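Local coordinates for Lmo0812 protein (Listeria monocytogenes serovar 1/2a, PDB 4YF1) that is a putative pyrophosphohydrolase of the HD-domain superfamily, possibly acting as a guanosine-3',5'-bis(diphosphate) 3'-diphosphatase, at residues A[95-106]-A[149-160]. Residues are numbered along the deposited sequence; the frame is centred on the assembly and turned at random.
Sequences WEERKAHTIEQV and LQKWYNQGIKNN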
loop_
_atom_site.group_PDB
_atom_site.type_symbol
_atom_site.label_atom_id
_atom_site.label_comp_id
_atom_site.label_asym_id
_atom_site.label_seq_id
_atom_site.Cartn_x
_atom_site.Cartn_y
_atom_site.Cartn_z
ATOM N N TRP A 95 -16.433 -6.617 20.865
ATOM C CA TRP A 95 -15.442 -5.541 20.887
ATOM C C TRP A 95 -14.451 -5.762 22.007
ATOM O O TRP A 95 -13.228 -5.764 21.776
ATOM C CB TRP A 95 -16.133 -4.178 21.049
ATOM C CG TRP A 95 -15.248 -2.909 20.848
ATOM C CD1 TRP A 95 -15.140 -2.145 19.702
ATOM C CD2 TRP A 95 -14.459 -2.252 21.834
ATOM N NE1 TRP A 95 -14.361 -1.047 19.939
ATOM C CE2 TRP A 95 -13.902 -1.103 21.231
ATOM C CE3 TRP A 95 -14.143 -2.534 23.168
ATOM C CZ2 TRP A 95 -13.040 -0.236 21.926
ATOM C CZ3 TRP A 95 -13.301 -1.654 23.869
ATOM C CH2 TRP A 95 -12.777 -0.525 23.259
ATOM N N GLU A 96 -14.949 -6.037 23.207
ATOM C CA GLU A 96 -14.040 -6.289 24.349
ATOM C C GLU A 96 -13.050 -7.470 24.085
ATOM O O GLU A 96 -11.874 -7.401 24.464
ATOM C CB GLU A 96 -14.843 -6.561 25.592
ATOM C CG GLU A 96 -15.480 -5.318 26.182
ATOM C CD GLU A 96 -16.511 -5.678 27.233
ATOM O OE1 GLU A 96 -17.535 -6.281 26.858
ATOM O OE2 GLU A 96 -16.280 -5.387 28.416
ATOM N N GLU A 97 -13.535 -8.513 23.428
ATOM C CA GLU A 97 -12.696 -9.677 23.168
ATOM C C GLU A 97 -11.669 -9.338 22.078
ATOM O O GLU A 97 -10.500 -9.688 22.206
ATOM C CB GLU A 97 -13.537 -10.932 22.856
ATOM C CG GLU A 97 -14.277 -11.450 24.099
ATOM C CD GLU A 97 -15.096 -12.722 23.882
ATOM O OE1 GLU A 97 -14.987 -13.399 22.828
ATOM O OE2 GLU A 97 -15.888 -13.056 24.799
ATOM N N ARG A 98 -12.108 -8.666 21.016
ATOM C CA ARG A 98 -11.191 -8.276 19.913
ATOM C C ARG A 98 -10.083 -7.389 20.444
ATOM O O ARG A 98 -8.910 -7.524 20.122
ATOM C CB ARG A 98 -11.968 -7.541 18.816
ATOM C CG ARG A 98 -12.921 -8.431 18.035
ATOM C CD ARG A 98 -13.643 -7.728 16.900
ATOM N NE ARG A 98 -14.864 -7.007 17.323
ATOM C CZ ARG A 98 -15.109 -5.702 17.203
ATOM N NH1 ARG A 98 -16.288 -5.223 17.620
ATOM N NH2 ARG A 98 -14.245 -4.855 16.654
ATOM N N LYS A 99 -10.474 -6.465 21.306
ATOM C CA LYS A 99 -9.527 -5.542 21.887
ATOM C C LYS A 99 -8.569 -6.194 22.853
ATOM O O LYS A 99 -7.362 -5.894 22.824
ATOM C CB LYS A 99 -10.282 -4.344 22.517
ATOM C CG LYS A 99 -10.520 -3.242 21.515
ATOM C CD LYS A 99 -10.893 -3.619 20.092
ATOM C CE LYS A 99 -10.638 -2.443 19.196
ATOM N NZ LYS A 99 -11.096 -2.548 17.786
ATOM N N ALA A 100 -9.055 -7.135 23.654
ATOM C CA ALA A 100 -8.154 -7.832 24.563
ATOM C C ALA A 100 -7.110 -8.639 23.742
ATOM O O ALA A 100 -5.926 -8.765 24.151
ATOM C CB ALA A 100 -8.938 -8.772 25.457
ATOM N N HIS A 101 -7.557 -9.193 22.622
ATOM C CA HIS A 101 -6.647 -9.988 21.806
ATOM C C HIS A 101 -5.569 -9.097 21.187
ATOM O O HIS A 101 -4.416 -9.520 21.040
ATOM C CB HIS A 101 -7.367 -10.814 20.752
ATOM C CG HIS A 101 -8.249 -11.880 21.320
ATOM N ND1 HIS A 101 -9.348 -12.368 20.647
ATOM C CD2 HIS A 101 -8.258 -12.474 22.530
ATOM C CE1 HIS A 101 -9.961 -13.261 21.397
ATOM N NE2 HIS A 101 -9.329 -13.331 22.554
ATOM N N THR A 102 -5.929 -7.872 20.837
ATOM C CA THR A 102 -4.936 -6.921 20.292
ATOM C C THR A 102 -3.898 -6.504 21.352
ATOM O O THR A 102 -2.671 -6.416 21.046
ATOM C CB THR A 102 -5.616 -5.759 19.606
ATOM O OG1 THR A 102 -6.323 -6.272 18.483
ATOM C CG2 THR A 102 -4.632 -4.700 19.133
ATOM N N ILE A 103 -4.339 -6.296 22.587
ATOM C CA ILE A 103 -3.420 -5.982 23.692
ATOM C C ILE A 103 -2.411 -7.125 23.910
ATOM O O ILE A 103 -1.185 -6.856 24.005
ATOM C CB ILE A 103 -4.191 -5.651 24.987
ATOM C CG1 ILE A 103 -4.943 -4.339 24.767
ATOM C CG2 ILE A 103 -3.256 -5.554 26.196
ATOM C CD1 ILE A 103 -6.020 -4.060 25.822
ATOM N N GLU A 104 -2.888 -8.382 23.884
ATOM C CA GLU A 104 -1.990 -9.522 24.042
ATOM C C GLU A 104 -0.967 -9.550 22.886
ATOM O O GLU A 104 0.220 -9.843 23.100
ATOM C CB GLU A 104 -2.759 -10.881 24.110
ATOM C CG GLU A 104 -1.832 -12.131 24.156
ATOM C CD GLU A 104 -2.556 -13.491 24.080
ATOM O OE1 GLU A 104 -3.800 -13.536 23.895
ATOM O OE2 GLU A 104 -1.880 -14.526 24.236
ATOM N N GLN A 105 -1.442 -9.268 21.672
ATOM C CA GLN A 105 -0.568 -9.274 20.500
ATOM C C GLN A 105 0.493 -8.139 20.543
ATOM O O GLN A 105 1.685 -8.376 20.180
ATOM C CB GLN A 105 -1.409 -9.246 19.234
ATOM C CG GLN A 105 -0.652 -9.176 17.938
ATOM C CD GLN A 105 0.043 -10.457 17.610
ATOM O OE1 GLN A 105 -0.100 -11.478 18.286
ATOM N NE2 GLN A 105 0.776 -10.416 16.527
ATOM N N VAL A 106 0.104 -6.950 21.014
ATOM C CA VAL A 106 1.057 -5.855 21.131
ATOM C C VAL A 106 2.042 -6.156 22.248
ATOM O O VAL A 106 3.205 -5.721 22.175
ATOM C CB VAL A 106 0.411 -4.462 21.257
ATOM C CG1 VAL A 106 0.137 -4.119 22.710
ATOM C CG2 VAL A 106 1.302 -3.371 20.642
ATOM N N LEU A 149 -14.157 2.219 28.204
ATOM C CA LEU A 149 -13.661 1.157 27.350
ATOM C C LEU A 149 -12.537 1.642 26.436
ATOM O O LEU A 149 -11.528 0.925 26.256
ATOM C CB LEU A 149 -14.799 0.524 26.531
ATOM C CG LEU A 149 -15.634 -0.550 27.231
ATOM C CD1 LEU A 149 -16.743 -1.028 26.297
ATOM C CD2 LEU A 149 -14.773 -1.736 27.673
ATOM N N GLN A 150 -12.707 2.822 25.847
ATOM C CA GLN A 150 -11.659 3.417 25.010
ATOM C C GLN A 150 -10.409 3.734 25.805
ATOM O O GLN A 150 -9.286 3.552 25.305
ATOM C CB GLN A 150 -12.159 4.627 24.229
ATOM C CG GLN A 150 -13.095 4.239 23.099
ATOM C CD GLN A 150 -12.399 3.581 21.922
ATOM O OE1 GLN A 150 -11.211 3.290 21.974
ATOM N NE2 GLN A 150 -13.151 3.291 20.878
ATOM N N LYS A 151 -10.582 4.172 27.042
ATOM C CA LYS A 151 -9.439 4.398 27.916
ATOM C C LYS A 151 -8.710 3.110 28.247
ATOM O O LYS A 151 -7.454 3.036 28.119
ATOM C CB LYS A 151 -9.887 5.047 29.186
ATOM C CG LYS A 151 -8.809 5.301 30.226
ATOM C CD LYS A 151 -9.391 6.298 31.235
ATOM C CE LYS A 151 -8.469 6.601 32.393
ATOM N NZ LYS A 151 -8.524 5.545 33.439
ATOM N N TRP A 152 -9.491 2.082 28.614
ATOM C CA TRP A 152 -8.929 0.781 28.954
ATOM C C TRP A 152 -8.109 0.247 27.781
ATOM O O TRP A 152 -7.025 -0.279 27.973
ATOM C CB TRP A 152 -10.028 -0.218 29.334
ATOM C CG TRP A 152 -9.614 -1.666 29.239
ATOM C CD1 TRP A 152 -8.900 -2.395 30.151
ATOM C CD2 TRP A 152 -9.883 -2.549 28.143
ATOM N NE1 TRP A 152 -8.724 -3.682 29.683
ATOM C CE2 TRP A 152 -9.316 -3.792 28.456
ATOM C CE3 TRP A 152 -10.558 -2.401 26.928
ATOM C CZ2 TRP A 152 -9.399 -4.881 27.597
ATOM C CZ3 TRP A 152 -10.655 -3.493 26.072
ATOM C CH2 TRP A 152 -10.080 -4.716 26.414
ATOM N N TYR A 153 -8.655 0.384 26.581
ATOM C CA TYR A 153 -8.016 -0.136 25.356
ATOM C C TYR A 153 -6.688 0.551 25.013
ATOM O O TYR A 153 -5.642 -0.113 24.873
ATOM C CB TYR A 153 -9.020 -0.029 24.198
ATOM C CG TYR A 153 -8.489 -0.432 22.851
ATOM C CD1 TYR A 153 -7.687 -1.554 22.717
ATOM C CD2 TYR A 153 -8.860 0.253 21.682
ATOM C CE1 TYR A 153 -7.209 -1.943 21.485
ATOM C CE2 TYR A 153 -8.387 -0.154 20.428
ATOM C CZ TYR A 153 -7.564 -1.245 20.347
ATOM O OH TYR A 153 -7.100 -1.720 19.118
ATOM N N ASN A 154 -6.729 1.875 24.914
ATOM C CA ASN A 154 -5.556 2.671 24.561
ATOM C C ASN A 154 -4.473 2.615 25.634
ATOM O O ASN A 154 -3.257 2.467 25.313
ATOM C CB ASN A 154 -5.994 4.088 24.195
ATOM C CG ASN A 154 -6.734 4.127 22.871
ATOM O OD1 ASN A 154 -7.991 4.195 22.795
ATOM N ND2 ASN A 154 -5.988 4.016 21.821
ATOM N N GLN A 155 -4.887 2.621 26.904
ATOM C CA GLN A 155 -3.914 2.457 27.993
ATOM C C GLN A 155 -3.300 1.061 27.913
ATOM O O GLN A 155 -2.063 0.896 28.140
ATOM C CB GLN A 155 -4.544 2.736 29.362
ATOM C CG GLN A 155 -4.700 4.209 29.551
ATOM C CD GLN A 155 -5.236 4.577 30.920
ATOM O OE1 GLN A 155 -5.735 3.737 31.680
ATOM N NE2 GLN A 155 -5.085 5.811 31.248
ATOM N N GLY A 156 -4.113 0.062 27.538
ATOM C CA GLY A 156 -3.597 -1.304 27.363
ATOM C C GLY A 156 -2.483 -1.392 26.292
ATOM O O GLY A 156 -1.448 -2.067 26.509
ATOM N N ILE A 157 -2.700 -0.749 25.144
ATOM C CA ILE A 157 -1.687 -0.730 24.071
ATOM C C ILE A 157 -0.455 0.002 24.605
ATOM O O ILE A 157 0.666 -0.527 24.579
ATOM C CB ILE A 157 -2.191 -0.031 22.780
ATOM C CG1 ILE A 157 -3.429 -0.747 22.172
ATOM C CG2 ILE A 157 -1.062 0.037 21.742
ATOM C CD1 ILE A 157 -3.238 -2.214 21.885
ATOM N N LYS A 158 -0.678 1.213 25.134
ATOM C CA LYS A 158 0.420 2.008 25.661
ATOM C C LYS A 158 1.256 1.268 26.708
ATOM O O LYS A 158 2.504 1.279 26.640
ATOM C CB LYS A 158 -0.057 3.371 26.173
ATOM C CG LYS A 158 0.958 4.097 27.034
ATOM C CD LYS A 158 0.328 5.330 27.639
ATOM C CE LYS A 158 0.994 5.698 28.947
ATOM N NZ LYS A 158 0.729 4.672 30.010
ATOM N N ASN A 159 0.602 0.579 27.640
ATOM C CA ASN A 159 1.330 -0.123 28.707
ATOM C C ASN A 159 1.925 -1.471 28.337
ATOM O O ASN A 159 2.637 -2.043 29.138
ATOM C CB ASN A 159 0.431 -0.264 29.938
ATOM C CG ASN A 159 0.142 1.079 30.565
ATOM O OD1 ASN A 159 0.960 1.988 30.447
ATOM N ND2 ASN A 159 -1.016 1.235 31.182
ATOM N N ASN A 160 1.631 -1.965 27.144
ATOM C CA ASN A 160 2.155 -3.272 26.724
ATOM C C ASN A 160 3.058 -3.219 25.492
ATOM O O ASN A 160 3.877 -4.138 25.292
ATOM C CB ASN A 160 0.986 -4.236 26.512
ATOM C CG ASN A 160 0.412 -4.737 27.825
ATOM O OD1 ASN A 160 0.964 -5.638 28.442
ATOM N ND2 ASN A 160 -0.691 -4.138 28.270
HETATM O O HOH W 1 -7.610 -4.260 17.576
#
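K99 lays its aliphatic chain across the ring of Y153: CG stands 3.5 Å from the ring centroid and 9° off the normal, a CH-pi contact over the centre of the face. The bend at chi2 (39°) keeps the chain over the ring, bringing CE to 3.4 Å from Y153 CE2, while NZ continues to a salt bridge with E89. Y153 is a knob among W95, K99, T102 and I103, and one water links its OH (3.0 Å) to T102 OG1 (2.6 Å). W95 sets CZ3 against L149 CB, with L149 O at the ring edge by CH2. The two helices run nearly parallel, 12° between axes 8.8 Å apart, and draw closest where I103 is the reciprocal knob among W152, G156, I157 and N160. There the CA atoms of I103 and I157 are 5.5 Å apart, and I103 CD1 comes to 4.0 Å from G156 CA, a position with no side chain. N160 ND2, bonded in plane to a lone pair of G156 O, also touches I103 CG2. W152, though exposed, takes I103 CD1 over one face; the loose, solvent side is E96, whose CG meets L149 CD2 at 3.9 Å. Cohesion between segments 95-106 and 149-160 therefore rests on apolar and CH-pi packing plus the water bridge, with a direct polar tie, R107 NE to N160 OD1, just beyond at the C-terminal end.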